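PDB 6MLX: leucine-rich repeat protein TpLRR from Treponema pallidum, which is of unknown function but has the BspA-type leucine-rich repeat fold, is thought to be secreted or periplasmic, and may present its repeat surface for binding. Local coordinates for residues A[46-51]-A[74-79]; A[69-74]-A[96-101]; A[152-157]-A[175-180]; A[161-166]-A[184-189]; A[188-193]-A[208-213]. All coordinates share one frame; numbering follows the deposited sequence.

Interaction 1 of 5, residues A[46-51]-A[74-79]; sequences VEVATK and HAFDGC
Apolar packing of Val48 against Ala75 and Phe76, joined by a C-H...O contact from Lys51 to His74, sets one coil of the leucine-rich repeat solenoid against the next. Segment 46-51 covers the end of strand 43-48 and the loop that follows, while 74-79 is the loop after strand 70-71. A single branch of Val48 does the apolar work: its CG1 lies 4.2 Å from Ala75 CB and 4.4 Å from Phe76 CZ. Valine suits the spot because a beta-branched residue sits easily in extended backbone and fills the interior compactly. Ala75 is small enough for the main chains to draw together, the CA atoms of Lys51 and Ala75 being 4.0 Å apart. Lys51 CA comes within 3.3 Å of His74 O, with 159° at the hydrogen. Both residues place CG anti to the carbonyl carbon (chi1 -60° in Lys51, -61° in His74), which makes the side chains run alongside each other in one direction, Lys51 CG 3.8 Å from His74 CB. The imidazole is then fixed in rotation by Asp77: His74 ND1 donates to the anti lone pair of Asp77 OD2 at 2.7 Å, almost in the ring plane, and the carboxylate could favour a protonated ring. Beyond the pair, Phe76 stacks on Phe53 and meets Phe99, while Val48 is hydrogen-bonded through its backbone to Met70 of strand 70-71 and to Gly72 just after it.

Interaction 2 of 5, residues A[69-74]-A[96-101]; sequences RMIGQH and HHAFHK
His96 O is gripped from two neighbouring residues: His74 N donates to it in the carbonyl plane at 2.9 Å, and Gln73 CA makes a C-H...O contact with it at 3.1 Å. The bond ties the turn after strand 70-71 to the equivalent turn of the next coil in the leucine-rich repeat solenoid. Three histidines cluster here. His97 CB sits over one face of the His74 ring, 3.4 Å from its centroid; the two imidazole planes are only 5° from parallel, yet offset enough that it is mainly His97 CB, rather than its ring, that lies over His74. Histidine suits both places, giving a flat surface for packing and nitrogens for bonding; the ND1 of His74 is already taken by Asp77. Gln73 carries its CG between the backbone N and the carbonyl carbon (chi1 67°), alongside the His96 ring, and its CB rests over that ring's face, 3.7 Å from the centroid. His96 ND1 and His97 ND1 share a nearly straight hydrogen bond of 2.9 Å, which pins the two rings together. Deeper down, where Phe99 meets Phe76 and Phe122 of the adjoining coils, the interior is apolar: Ile71 CG2 lies 4.1 Å from Ala98 CB, and Ile71 CD1 reaches to 4.4 Å from Phe99 CZ.

Interaction 3 of 5, residues A[152-157]-A[175-180]; sequences ASVRLP and VELGNL
Backbone hydrogen bonds between Ala152-Leu156 and Val175-Gly178 make this a parallel strand pair, the axes of 153-155 and 176-178 running only 10° apart. Ala152 O starts the ladder by accepting twice, from Val175 N at 3.0 Å and from Glu176 N at 3.2 Å. Val154 then bonds through both its N and its O, to Glu176 O and Gly178 N, and Leu156 N closes the run on Gly178 O at 2.9 Å.

Two side-chain bonds reinforce it. Ser153 OG and Glu176 CG each stand anti to the backbone N (chi1 178° and -180°), on the face that also carries Arg155, and the hydroxyl donates to the anti lone pair of Glu176 OE1 at 2.5 Å. Asn179, whose backbone takes up the left-handed helical region that asparagine tolerates well, sends ND2 to Leu156 O at 2.9 Å, with that oxygen in its amide plane.

Apolar contacts gather on the face of Val154 and Leu177 and continue past the strand ends. Leu177 CD1 lies against both Val154 CB (4.1 Å) and Leu156 CG (3.8 Å), while Leu156 CD1 meets Leu180 CD1 at 4.0 Å. Branched side chains suit this interior, which Phe191 and, from helix 199-207, Leu201 help to cover. Such a parallel ladder, with Ser153, Arg155 and Glu176 outward and Val154 and Leu177 inward, is characteristic of stacked coils in a leucine-rich repeat solenoid.

Interaction 4 of 5, residues A[161-166]-A[184-189]; sequences KNLADG and VSFGVG
With CG anti to its carbonyl carbon (chi1 -69°), the Asp165 side chain swings across to the neighbouring coil, where OD1 accepts Val188 N at 2.8 Å. The donor stands 49° above the carboxylate plane; the bond takes the place of a backbone rung where the ladder is interrupted. Gly187, with no side chain, lets OD1 approach to 3.1 Å from its CA, and aspartate has just the length to span the gap. On the interior side Leu163 and Phe186 share one chi1 value (-59°), and their side chains lie alongside each other, Leu163 CD1 3.8 Å from Phe186 CE2. Both segments contain a short strand, 162-163 and 185-186, paired in parallel to stack successive coils of the leucine-rich repeat solenoid. Ser185 N bonds to Lys161 O, Leu163 N to Ser185 O at 2.8 Å, and Gly187 N to Leu163 O, also at 2.8 Å; past the Asp165 rung, Gly166 N reaches Val188 O at 2.9 Å. Gly166 and Gly189 both turn with positive phi, a conformation glycine adopts without strain, and Gly166 CA makes a C-H...O contact with Gly189 O at 3.4 Å. Val184 closes the other end, its CG2 resting 3.4 Å from Lys161 O. Asn162 and Ser185, polar and exposed, share the sheet face turned away from Leu163 and Phe186. Outside the pair, Phe186 meets Tyr210 edge-to-face, and Leu163 packs on Leu156 and Phe191.

Interaction 5 of 5, residues A[188-193]-A[208-213]; sequences VGVFVG and LGYKGE
Phe191 and Tyr210 form the tight heart of this contact, a T-shaped pair at the C-terminal end of the leucine-rich repeat solenoid, where the chain leaving helix 199-207 folds back over the last coil. The edge of Phe191 points at the face of Tyr210, with centroids 5.3 Å apart and planes at 84°. Phe191 CD2 makes the nearest approach, 3.9 Å from Tyr210 CZ, and Gly212 N covers the opposite face of the tyrosine. Because Tyr210 holds CG anti to the backbone N (chi1 -176°), its ring extends into the type I turn 189-192, and Val190 CB packs 3.7 Å from Tyr210 CE1. Tyrosine suits this place by joining an aromatic face to a hydroxyl that can accept and donate: Phe191 N gives it a nearly straight bond (169°) of 3.1 Å, which satisfies the amide of a buried residue. Gly209, just past the helix, closes it with a Schellman motif, whose positive phi suits a residue without a side chain, while Arg206 of that helix bonds to the carbonyl oxygens of Tyr210 and Gly212.

The outer side is looser. Val192 CG2 only brushes Glu213 CB at 4.1 Å, and the acidic chain, bent at chi2, turns outward, as suits an exposed charge. The backbone of Glu213 is held more firmly: within 208-213 the tyrosine hydroxyl donates to Glu213 O at 2.9 Å, from above the carbonyl plane.

Overall arrangement
From the N terminus, interaction 1 closes a loop from strand 43-48 to the turn after strand 70-71. Interaction 2 joins 69-74 to the turn after strand 93-94; its first segment begins before 74-79 and its second lies beyond, so the two cross. They share His74, and Phe76 N to Ala98 O probably joins them further. Interaction 3 lies toward the C-terminal end, about 22 Å from interaction 2, centre to centre. Interactions 3 and 4 each close one coil between parallel strands and cross, Leu156 packing against Leu163 between their ladders. Interaction 5 starts at Val188 and Gly189, where interaction 4 ends, and its loop carries helix 199-207, so that Leu208 reaches Leu180 of interaction 3 and the terminal segment covers the solenoid's end.

Interaction 1 of 5, residues A[46-51]-A[74-79]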
# COMPACT_ATOMS: atom_id res chain seq x y z
N VAL A 46 -6.74 16.65 -2.94
CA VAL A 46 -5.33 16.35 -2.71
C VAL A 46 -5.08 15.27 -1.66
O VAL A 46 -3.93 14.82 -1.52
CB VAL A 46 -4.55 17.63 -2.32
CG1 VAL A 46 -4.55 18.62 -3.47
CG2 VAL A 46 -5.16 18.25 -1.08
N GLU A 47 -6.10 14.84 -0.92
CA GLU A 47 -5.88 13.89 0.16
C GLU A 47 -7.11 13.02 0.37
O GLU A 47 -8.25 13.51 0.27
CB GLU A 47 -5.50 14.62 1.45
CG GLU A 47 -5.36 13.73 2.67
CD GLU A 47 -4.81 14.49 3.87
OE1 GLU A 47 -5.02 14.06 5.01
OE2 GLU A 47 -4.16 15.54 3.66
N VAL A 48 -6.89 11.74 0.64
CA VAL A 48 -7.93 10.84 1.14
C VAL A 48 -7.65 10.62 2.62
O VAL A 48 -6.70 9.91 2.98
CB VAL A 48 -7.97 9.51 0.38
CG1 VAL A 48 -9.04 8.59 0.98
CG2 VAL A 48 -8.20 9.72 -1.10
N ALA A 49 -8.47 11.22 3.49
CA ALA A 49 -8.18 11.30 4.92
C ALA A 49 -8.34 9.95 5.62
O ALA A 49 -8.89 8.98 5.09
CB ALA A 49 -9.08 12.33 5.60
N THR A 50 -7.83 9.92 6.85
CA THR A 50 -7.97 8.82 7.79
C THR A 50 -9.35 8.17 7.73
O THR A 50 -10.37 8.85 7.88
CB THR A 50 -7.70 9.35 9.21
OG1 THR A 50 -6.31 9.69 9.34
CG2 THR A 50 -8.05 8.31 10.26
N LYS A 51 -9.39 6.86 7.46
CA LYS A 51 -10.60 6.03 7.52
C LYS A 51 -11.71 6.51 6.58
O LYS A 51 -12.90 6.22 6.81
CB LYS A 51 -11.16 5.95 8.96
CG LYS A 51 -10.23 5.35 10.00
CD LYS A 51 -10.84 5.33 11.42
CE LYS A 51 -10.99 3.89 11.94
NZ LYS A 51 -10.46 3.68 13.37
N HIS A 74 -5.58 3.84 7.68
CA HIS A 74 -6.79 3.02 7.63
C HIS A 74 -7.79 3.53 6.59
O HIS A 74 -8.99 3.30 6.71
CB HIS A 74 -7.48 2.95 9.01
CG HIS A 74 -6.66 2.33 10.10
ND1 HIS A 74 -6.70 0.99 10.40
CD2 HIS A 74 -5.81 2.88 11.00
CE1 HIS A 74 -5.89 0.73 11.41
NE2 HIS A 74 -5.33 1.87 11.79
N ALA A 75 -7.30 4.23 5.54
CA ALA A 75 -8.23 4.84 4.58
C ALA A 75 -9.14 3.81 3.92
O ALA A 75 -10.34 4.06 3.73
CB ALA A 75 -7.46 5.61 3.51
N PHE A 76 -8.60 2.66 3.54
CA PHE A 76 -9.41 1.61 2.93
C PHE A 76 -9.42 0.34 3.76
O PHE A 76 -9.69 -0.73 3.23
CB PHE A 76 -8.94 1.32 1.50
CG PHE A 76 -8.99 2.52 0.60
CD1 PHE A 76 -10.14 2.81 -0.12
CD2 PHE A 76 -7.90 3.36 0.48
CE1 PHE A 76 -10.18 3.91 -0.96
CE2 PHE A 76 -7.93 4.45 -0.36
CZ PHE A 76 -9.08 4.73 -1.08
N ASP A 77 -9.11 0.45 5.05
CA ASP A 77 -9.21 -0.67 5.98
C ASP A 77 -10.60 -1.30 5.89
O ASP A 77 -11.61 -0.61 6.05
CB ASP A 77 -8.93 -0.15 7.40
CG ASP A 77 -8.83 -1.26 8.44
OD1 ASP A 77 -9.26 -2.40 8.20
OD2 ASP A 77 -8.32 -0.96 9.53
N GLY A 78 -10.65 -2.59 5.56
CA GLY A 78 -11.90 -3.31 5.52
C GLY A 78 -12.67 -3.25 4.21
O GLY A 78 -13.81 -3.71 4.16
N CYS A 79 -12.08 -2.71 3.14
CA CYS A 79 -12.74 -2.73 1.84
C CYS A 79 -12.56 -4.11 1.21
O CYS A 79 -11.82 -4.30 0.24
CB CYS A 79 -12.22 -1.62 0.95
SG CYS A 79 -12.71 0.01 1.53

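Interaction 2 of 5, residues A[69-74]-A[96-101]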
# COMPACT_ATOMS: atom_id res chain seq x y z
N ARG A 69 -2.22 13.48 -3.20
CA ARG A 69 -0.85 13.36 -2.75
C ARG A 69 -0.69 12.37 -1.61
O ARG A 69 0.41 11.85 -1.41
CB ARG A 69 -0.34 14.73 -2.29
CG ARG A 69 -0.33 15.80 -3.36
CD ARG A 69 0.92 15.65 -4.24
NE ARG A 69 1.03 16.68 -5.28
CZ ARG A 69 0.58 16.55 -6.53
NH1 ARG A 69 -0.05 15.44 -6.91
NH2 ARG A 69 0.72 17.55 -7.41
N MET A 70 -1.76 12.09 -0.88
CA MET A 70 -1.68 11.43 0.41
C MET A 70 -2.89 10.53 0.61
O MET A 70 -4.03 10.96 0.39
CB MET A 70 -1.60 12.47 1.52
CG MET A 70 -2.12 11.98 2.86
SD MET A 70 -0.84 10.98 3.58
CE MET A 70 0.37 12.26 3.93
N ILE A 71 -2.66 9.29 1.05
CA ILE A 71 -3.72 8.39 1.50
C ILE A 71 -3.50 8.13 2.98
O ILE A 71 -2.47 7.57 3.38
CB ILE A 71 -3.74 7.08 0.70
CG1 ILE A 71 -4.03 7.37 -0.78
CG2 ILE A 71 -4.76 6.10 1.27
CD1 ILE A 71 -3.98 6.15 -1.67
N GLY A 72 -4.46 8.56 3.81
CA GLY A 72 -4.31 8.55 5.25
C GLY A 72 -4.49 7.18 5.89
O GLY A 72 -4.82 6.19 5.24
N GLN A 73 -4.28 7.14 7.20
CA GLN A 73 -4.25 5.86 7.90
C GLN A 73 -5.61 5.16 7.84
O GLN A 73 -6.66 5.81 7.90
CB GLN A 73 -3.83 6.06 9.36
CG GLN A 73 -4.86 6.83 10.19
CD GLN A 73 -4.75 6.55 11.68
OE1 GLN A 73 -3.66 6.49 12.22
NE2 GLN A 73 -5.90 6.38 12.35
N HIS A 74 -5.58 3.84 7.68
CA HIS A 74 -6.79 3.02 7.63
C HIS A 74 -7.79 3.53 6.59
O HIS A 74 -8.99 3.30 6.71
CB HIS A 74 -7.48 2.95 9.01
CG HIS A 74 -6.66 2.33 10.10
ND1 HIS A 74 -6.70 0.99 10.40
CD2 HIS A 74 -5.81 2.88 11.00
CE1 HIS A 74 -5.89 0.73 11.41
NE2 HIS A 74 -5.33 1.87 11.79
N HIS A 96 -0.34 4.36 7.53
CA HIS A 96 -0.36 3.00 8.06
C HIS A 96 -1.77 2.39 7.97
O HIS A 96 -2.79 3.08 8.05
CB HIS A 96 0.19 2.98 9.49
CG HIS A 96 -0.63 3.73 10.49
ND1 HIS A 96 -1.65 3.14 11.21
CD2 HIS A 96 -0.55 5.01 10.93
CE1 HIS A 96 -2.17 4.03 12.03
NE2 HIS A 96 -1.53 5.18 11.88
N HIS A 97 -1.79 1.08 7.73
CA HIS A 97 -3.00 0.26 7.63
C HIS A 97 -3.92 0.68 6.49
O HIS A 97 -5.08 0.25 6.47
CB HIS A 97 -3.80 0.26 8.95
CG HIS A 97 -3.07 -0.37 10.10
ND1 HIS A 97 -2.20 0.33 10.91
CD2 HIS A 97 -3.08 -1.64 10.57
CE1 HIS A 97 -1.70 -0.48 11.82
NE2 HIS A 97 -2.22 -1.68 11.65
N ALA A 98 -3.45 1.50 5.55
CA ALA A 98 -4.36 2.10 4.58
C ALA A 98 -5.16 1.05 3.81
O ALA A 98 -6.31 1.31 3.44
CB ALA A 98 -3.60 2.98 3.60
N PHE A 99 -4.59 -0.13 3.56
CA PHE A 99 -5.29 -1.20 2.85
C PHE A 99 -5.37 -2.46 3.69
O PHE A 99 -5.42 -3.58 3.16
CB PHE A 99 -4.63 -1.48 1.50
CG PHE A 99 -4.71 -0.32 0.56
CD1 PHE A 99 -5.86 -0.09 -0.17
CD2 PHE A 99 -3.63 0.55 0.42
CE1 PHE A 99 -5.95 0.98 -1.04
CE2 PHE A 99 -3.70 1.63 -0.46
CZ PHE A 99 -4.88 1.84 -1.19
N HIS A 100 -5.37 -2.29 5.01
CA HIS A 100 -5.50 -3.43 5.91
C HIS A 100 -6.77 -4.22 5.58
O HIS A 100 -7.84 -3.65 5.37
CB HIS A 100 -5.50 -2.91 7.36
CG HIS A 100 -5.79 -3.96 8.39
ND1 HIS A 100 -4.89 -4.93 8.75
CD2 HIS A 100 -6.90 -4.18 9.13
CE1 HIS A 100 -5.43 -5.71 9.67
NE2 HIS A 100 -6.65 -5.27 9.93
N LYS A 101 -6.62 -5.54 5.48
CA LYS A 101 -7.72 -6.47 5.22
C LYS A 101 -8.43 -6.21 3.89
O LYS A 101 -9.63 -6.47 3.76
CB LYS A 101 -8.76 -6.46 6.35
CG LYS A 101 -8.33 -7.12 7.64
CD LYS A 101 -9.44 -6.98 8.68
CE LYS A 101 -9.84 -8.35 9.21
NZ LYS A 101 -8.73 -8.86 10.08

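Interaction 3 of 5, residues A[152-157]-A[175-180]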
# COMPACT_ATOMS: atom_id res chain seq x y z
N ALA A 152 3.70 -13.55 -4.05
CA ALA A 152 4.72 -14.42 -4.63
C ALA A 152 6.01 -13.69 -4.98
O ALA A 152 7.08 -14.29 -4.92
CB ALA A 152 4.17 -15.11 -5.89
N SER A 153 5.93 -12.41 -5.34
CA SER A 153 7.05 -11.69 -5.92
C SER A 153 7.04 -10.24 -5.47
O SER A 153 6.03 -9.56 -5.62
CB SER A 153 7.00 -11.75 -7.46
OG SER A 153 8.07 -11.01 -8.02
N VAL A 154 8.17 -9.77 -4.96
CA VAL A 154 8.35 -8.38 -4.56
C VAL A 154 9.66 -7.88 -5.16
O VAL A 154 10.71 -8.49 -4.95
CB VAL A 154 8.39 -8.21 -3.02
CG1 VAL A 154 8.76 -6.76 -2.67
CG2 VAL A 154 7.07 -8.59 -2.40
N ARG A 155 9.59 -6.77 -5.89
CA ARG A 155 10.79 -6.07 -6.33
C ARG A 155 10.99 -4.87 -5.41
O ARG A 155 10.10 -4.03 -5.28
CB ARG A 155 10.70 -5.64 -7.79
CG ARG A 155 11.98 -4.93 -8.31
CD ARG A 155 11.74 -4.25 -9.67
NE ARG A 155 11.26 -5.19 -10.68
CZ ARG A 155 10.61 -4.85 -11.79
NH1 ARG A 155 10.35 -3.58 -12.07
NH2 ARG A 155 10.21 -5.80 -12.63
N LEU A 156 12.15 -4.81 -4.78
CA LEU A 156 12.48 -3.74 -3.86
C LEU A 156 12.98 -2.51 -4.61
O LEU A 156 13.46 -2.61 -5.74
CB LEU A 156 13.55 -4.22 -2.88
CG LEU A 156 13.15 -5.37 -1.95
CD1 LEU A 156 14.40 -5.94 -1.31
CD2 LEU A 156 12.20 -4.87 -0.88
N PRO A 157 12.89 -1.32 -3.99
CA PRO A 157 13.55 -0.14 -4.57
C PRO A 157 15.05 -0.37 -4.59
O PRO A 157 15.62 -1.01 -3.70
CB PRO A 157 13.17 0.99 -3.60
CG PRO A 157 12.13 0.45 -2.71
CD PRO A 157 12.33 -1.03 -2.66
N VAL A 175 8.42 -16.16 -3.01
CA VAL A 175 9.54 -16.90 -3.57
C VAL A 175 10.55 -16.02 -4.29
O VAL A 175 11.68 -16.47 -4.55
CB VAL A 175 9.05 -18.03 -4.51
CG1 VAL A 175 8.11 -18.97 -3.79
CG2 VAL A 175 8.37 -17.44 -5.70
N GLU A 176 10.22 -14.78 -4.63
CA GLU A 176 11.09 -13.92 -5.42
C GLU A 176 11.20 -12.56 -4.77
O GLU A 176 10.19 -11.93 -4.46
CB GLU A 176 10.58 -13.79 -6.86
CG GLU A 176 11.44 -12.92 -7.75
CD GLU A 176 10.88 -12.84 -9.16
OE1 GLU A 176 9.81 -12.24 -9.38
OE2 GLU A 176 11.50 -13.41 -10.06
N LEU A 177 12.44 -12.11 -4.58
CA LEU A 177 12.73 -10.82 -3.95
C LEU A 177 13.74 -10.14 -4.86
O LEU A 177 14.95 -10.40 -4.77
CB LEU A 177 13.26 -11.02 -2.54
CG LEU A 177 13.47 -9.76 -1.72
CD1 LEU A 177 12.18 -8.99 -1.61
CD2 LEU A 177 14.00 -10.12 -0.33
N GLY A 178 13.24 -9.32 -5.78
CA GLY A 178 14.11 -8.66 -6.73
C GLY A 178 14.75 -7.40 -6.18
O GLY A 178 14.27 -6.80 -5.21
N ASN A 179 15.88 -7.02 -6.79
CA ASN A 179 16.60 -5.81 -6.37
C ASN A 179 17.07 -5.92 -4.93
O ASN A 179 17.01 -4.95 -4.18
CB ASN A 179 15.74 -4.56 -6.52
CG ASN A 179 15.95 -3.88 -7.81
OD1 ASN A 179 16.84 -4.26 -8.56
ND2 ASN A 179 15.17 -2.85 -8.08
N LEU A 180 17.46 -7.11 -4.53
CA LEU A 180 18.05 -7.25 -3.21
C LEU A 180 19.41 -6.58 -3.22
O LEU A 180 20.21 -6.83 -4.13
CB LEU A 180 18.16 -8.73 -2.84
CG LEU A 180 18.41 -9.09 -1.39
CD1 LEU A 180 17.41 -8.43 -0.44
CD2 LEU A 180 18.37 -10.61 -1.24

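Interaction 4 of 5, residues A[161-166]-A[184-189]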
# COMPACT_ATOMS: atom_id res chain seq x y z
N LYS A 161 17.68 0.70 2.17
CA LYS A 161 18.70 0.58 3.19
C LYS A 161 18.35 -0.38 4.32
O LYS A 161 19.26 -0.94 4.94
CB LYS A 161 19.03 1.96 3.76
CG LYS A 161 19.47 2.90 2.68
CD LYS A 161 20.31 4.02 3.20
CE LYS A 161 19.46 5.19 3.53
NZ LYS A 161 20.30 6.39 3.30
N ASN A 162 17.07 -0.60 4.60
CA ASN A 162 16.67 -1.52 5.64
C ASN A 162 15.39 -2.23 5.23
O ASN A 162 14.56 -1.67 4.51
CB ASN A 162 16.43 -0.80 6.97
CG ASN A 162 15.30 0.22 6.86
OD1 ASN A 162 15.26 1.01 5.93
ND2 ASN A 162 14.38 0.19 7.82
N LEU A 163 15.24 -3.46 5.71
CA LEU A 163 13.97 -4.17 5.65
C LEU A 163 13.38 -4.15 7.06
O LEU A 163 13.92 -4.77 7.98
CB LEU A 163 14.14 -5.60 5.13
CG LEU A 163 14.76 -5.69 3.73
CD1 LEU A 163 14.86 -7.14 3.31
CD2 LEU A 163 13.95 -4.91 2.73
N ALA A 164 12.27 -3.43 7.23
CA ALA A 164 11.73 -3.13 8.55
C ALA A 164 11.20 -4.40 9.23
O ALA A 164 11.05 -5.46 8.62
CB ALA A 164 10.61 -2.10 8.44
N ASP A 165 10.91 -4.25 10.52
CA ASP A 165 10.42 -5.35 11.35
C ASP A 165 9.22 -6.04 10.70
O ASP A 165 8.26 -5.39 10.29
CB ASP A 165 10.01 -4.83 12.73
CG ASP A 165 11.19 -4.38 13.59
OD1 ASP A 165 12.37 -4.54 13.21
OD2 ASP A 165 10.91 -3.87 14.69
N GLY A 166 9.28 -7.37 10.64
CA GLY A 166 8.17 -8.17 10.16
C GLY A 166 7.64 -7.79 8.79
O GLY A 166 6.47 -8.02 8.49
N VAL A 184 22.39 -4.20 3.22
CA VAL A 184 21.10 -3.79 3.76
C VAL A 184 21.07 -4.21 5.22
O VAL A 184 21.82 -5.10 5.63
CB VAL A 184 19.94 -4.43 2.93
CG1 VAL A 184 19.85 -5.93 3.25
CG2 VAL A 184 18.61 -3.72 3.17
N SER A 185 20.24 -3.54 6.01
CA SER A 185 20.03 -3.87 7.42
C SER A 185 18.67 -4.51 7.60
O SER A 185 17.70 -4.16 6.93
CB SER A 185 20.11 -2.63 8.31
OG SER A 185 21.40 -2.06 8.27
N PHE A 186 18.58 -5.44 8.55
CA PHE A 186 17.36 -6.18 8.78
C PHE A 186 16.77 -5.85 10.14
O PHE A 186 17.47 -5.89 11.16
CB PHE A 186 17.60 -7.68 8.66
CG PHE A 186 18.14 -8.12 7.31
CD1 PHE A 186 19.50 -8.19 7.08
CD2 PHE A 186 17.27 -8.47 6.29
CE1 PHE A 186 19.99 -8.60 5.85
CE2 PHE A 186 17.76 -8.88 5.05
CZ PHE A 186 19.12 -8.96 4.84
N GLY A 187 15.49 -5.52 10.15
CA GLY A 187 14.74 -5.51 11.38
C GLY A 187 14.48 -6.92 11.88
O GLY A 187 15.00 -7.92 11.36
N VAL A 188 13.64 -7.01 12.90
CA VAL A 188 13.38 -8.26 13.60
C VAL A 188 12.31 -9.06 12.85
O VAL A 188 11.27 -8.51 12.47
CB VAL A 188 12.95 -7.98 15.05
CG1 VAL A 188 12.46 -9.26 15.74
CG2 VAL A 188 14.11 -7.34 15.83
N GLY A 189 12.57 -10.35 12.66
CA GLY A 189 11.57 -11.24 12.09
C GLY A 189 11.11 -10.85 10.70
O GLY A 189 9.93 -11.04 10.38

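Interaction 5 of 5, residues A[188-193]-A[208-213]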
# COMPACT_ATOMS: atom_id res chain seq x y z
N VAL A 188 13.64 -7.01 12.90
CA VAL A 188 13.38 -8.26 13.60
C VAL A 188 12.31 -9.06 12.85
O VAL A 188 11.27 -8.51 12.47
CB VAL A 188 12.95 -7.98 15.05
CG1 VAL A 188 12.46 -9.26 15.74
CG2 VAL A 188 14.11 -7.34 15.83
N GLY A 189 12.57 -10.35 12.66
CA GLY A 189 11.57 -11.24 12.09
C GLY A 189 11.11 -10.85 10.70
O GLY A 189 9.93 -11.04 10.38
N VAL A 190 12.01 -10.31 9.87
CA VAL A 190 11.62 -9.86 8.53
C VAL A 190 10.89 -10.96 7.77
O VAL A 190 9.82 -10.73 7.19
CB VAL A 190 12.86 -9.37 7.76
CG1 VAL A 190 12.52 -9.14 6.30
CG2 VAL A 190 13.43 -8.09 8.39
N PHE A 191 11.44 -12.18 7.77
CA PHE A 191 10.97 -13.27 6.92
C PHE A 191 10.31 -14.41 7.70
O PHE A 191 10.25 -15.54 7.20
CB PHE A 191 12.13 -13.84 6.09
CG PHE A 191 12.74 -12.85 5.14
CD1 PHE A 191 12.08 -12.46 3.99
CD2 PHE A 191 13.99 -12.31 5.40
CE1 PHE A 191 12.64 -11.56 3.11
CE2 PHE A 191 14.57 -11.40 4.51
CZ PHE A 191 13.89 -11.03 3.37
N VAL A 192 9.82 -14.13 8.91
CA VAL A 192 9.07 -15.12 9.68
C VAL A 192 7.88 -15.63 8.87
O VAL A 192 7.12 -14.84 8.30
CB VAL A 192 8.62 -14.53 11.03
CG1 VAL A 192 7.55 -15.38 11.67
CG2 VAL A 192 9.82 -14.35 11.97
N GLY A 193 7.71 -16.95 8.84
CA GLY A 193 6.61 -17.58 8.13
C GLY A 193 6.77 -17.67 6.63
O GLY A 193 5.83 -18.12 5.96
N LEU A 208 23.86 -11.38 3.46
CA LEU A 208 23.69 -9.97 3.80
C LEU A 208 23.60 -9.71 5.30
O LEU A 208 23.61 -8.54 5.71
CB LEU A 208 22.44 -9.41 3.10
CG LEU A 208 22.51 -9.25 1.57
CD1 LEU A 208 21.12 -9.07 1.00
CD2 LEU A 208 23.41 -8.09 1.15
N GLY A 209 23.51 -10.75 6.13
CA GLY A 209 23.57 -10.59 7.56
C GLY A 209 22.30 -10.82 8.34
O GLY A 209 22.26 -10.51 9.54
N TYR A 210 21.24 -11.34 7.71
CA TYR A 210 20.03 -11.65 8.45
C TYR A 210 20.31 -12.79 9.42
O TYR A 210 20.91 -13.80 9.04
CB TYR A 210 18.92 -12.04 7.47
CG TYR A 210 17.56 -12.31 8.08
CD1 TYR A 210 16.81 -11.29 8.67
CD2 TYR A 210 17.00 -13.58 8.02
CE1 TYR A 210 15.55 -11.54 9.21
CE2 TYR A 210 15.76 -13.84 8.56
CZ TYR A 210 15.02 -12.82 9.14
OH TYR A 210 13.77 -13.10 9.66
N LYS A 211 19.89 -12.62 10.67
CA LYS A 211 20.00 -13.66 11.69
C LYS A 211 18.64 -14.09 12.21
O LYS A 211 18.59 -14.88 13.17
CB LYS A 211 20.86 -13.21 12.88
CG LYS A 211 21.88 -12.13 12.61
CD LYS A 211 23.15 -12.66 11.97
CE LYS A 211 24.15 -11.52 11.77
NZ LYS A 211 25.24 -11.86 10.80
N GLY A 212 17.54 -13.60 11.64
CA GLY A 212 16.22 -13.94 12.12
C GLY A 212 15.74 -15.27 11.55
O GLY A 212 16.48 -16.02 10.92
N GLU A 213 14.45 -15.53 11.76
CA GLU A 213 13.86 -16.80 11.36
C GLU A 213 13.26 -16.72 9.96
O GLU A 213 12.60 -15.74 9.60
CB GLU A 213 12.77 -17.23 12.35
CG GLU A 213 13.30 -17.46 13.76
CD GLU A 213 14.61 -18.24 13.74
OE1 GLU A 213 15.63 -17.72 14.28
OE2 GLU A 213 14.64 -19.35 13.15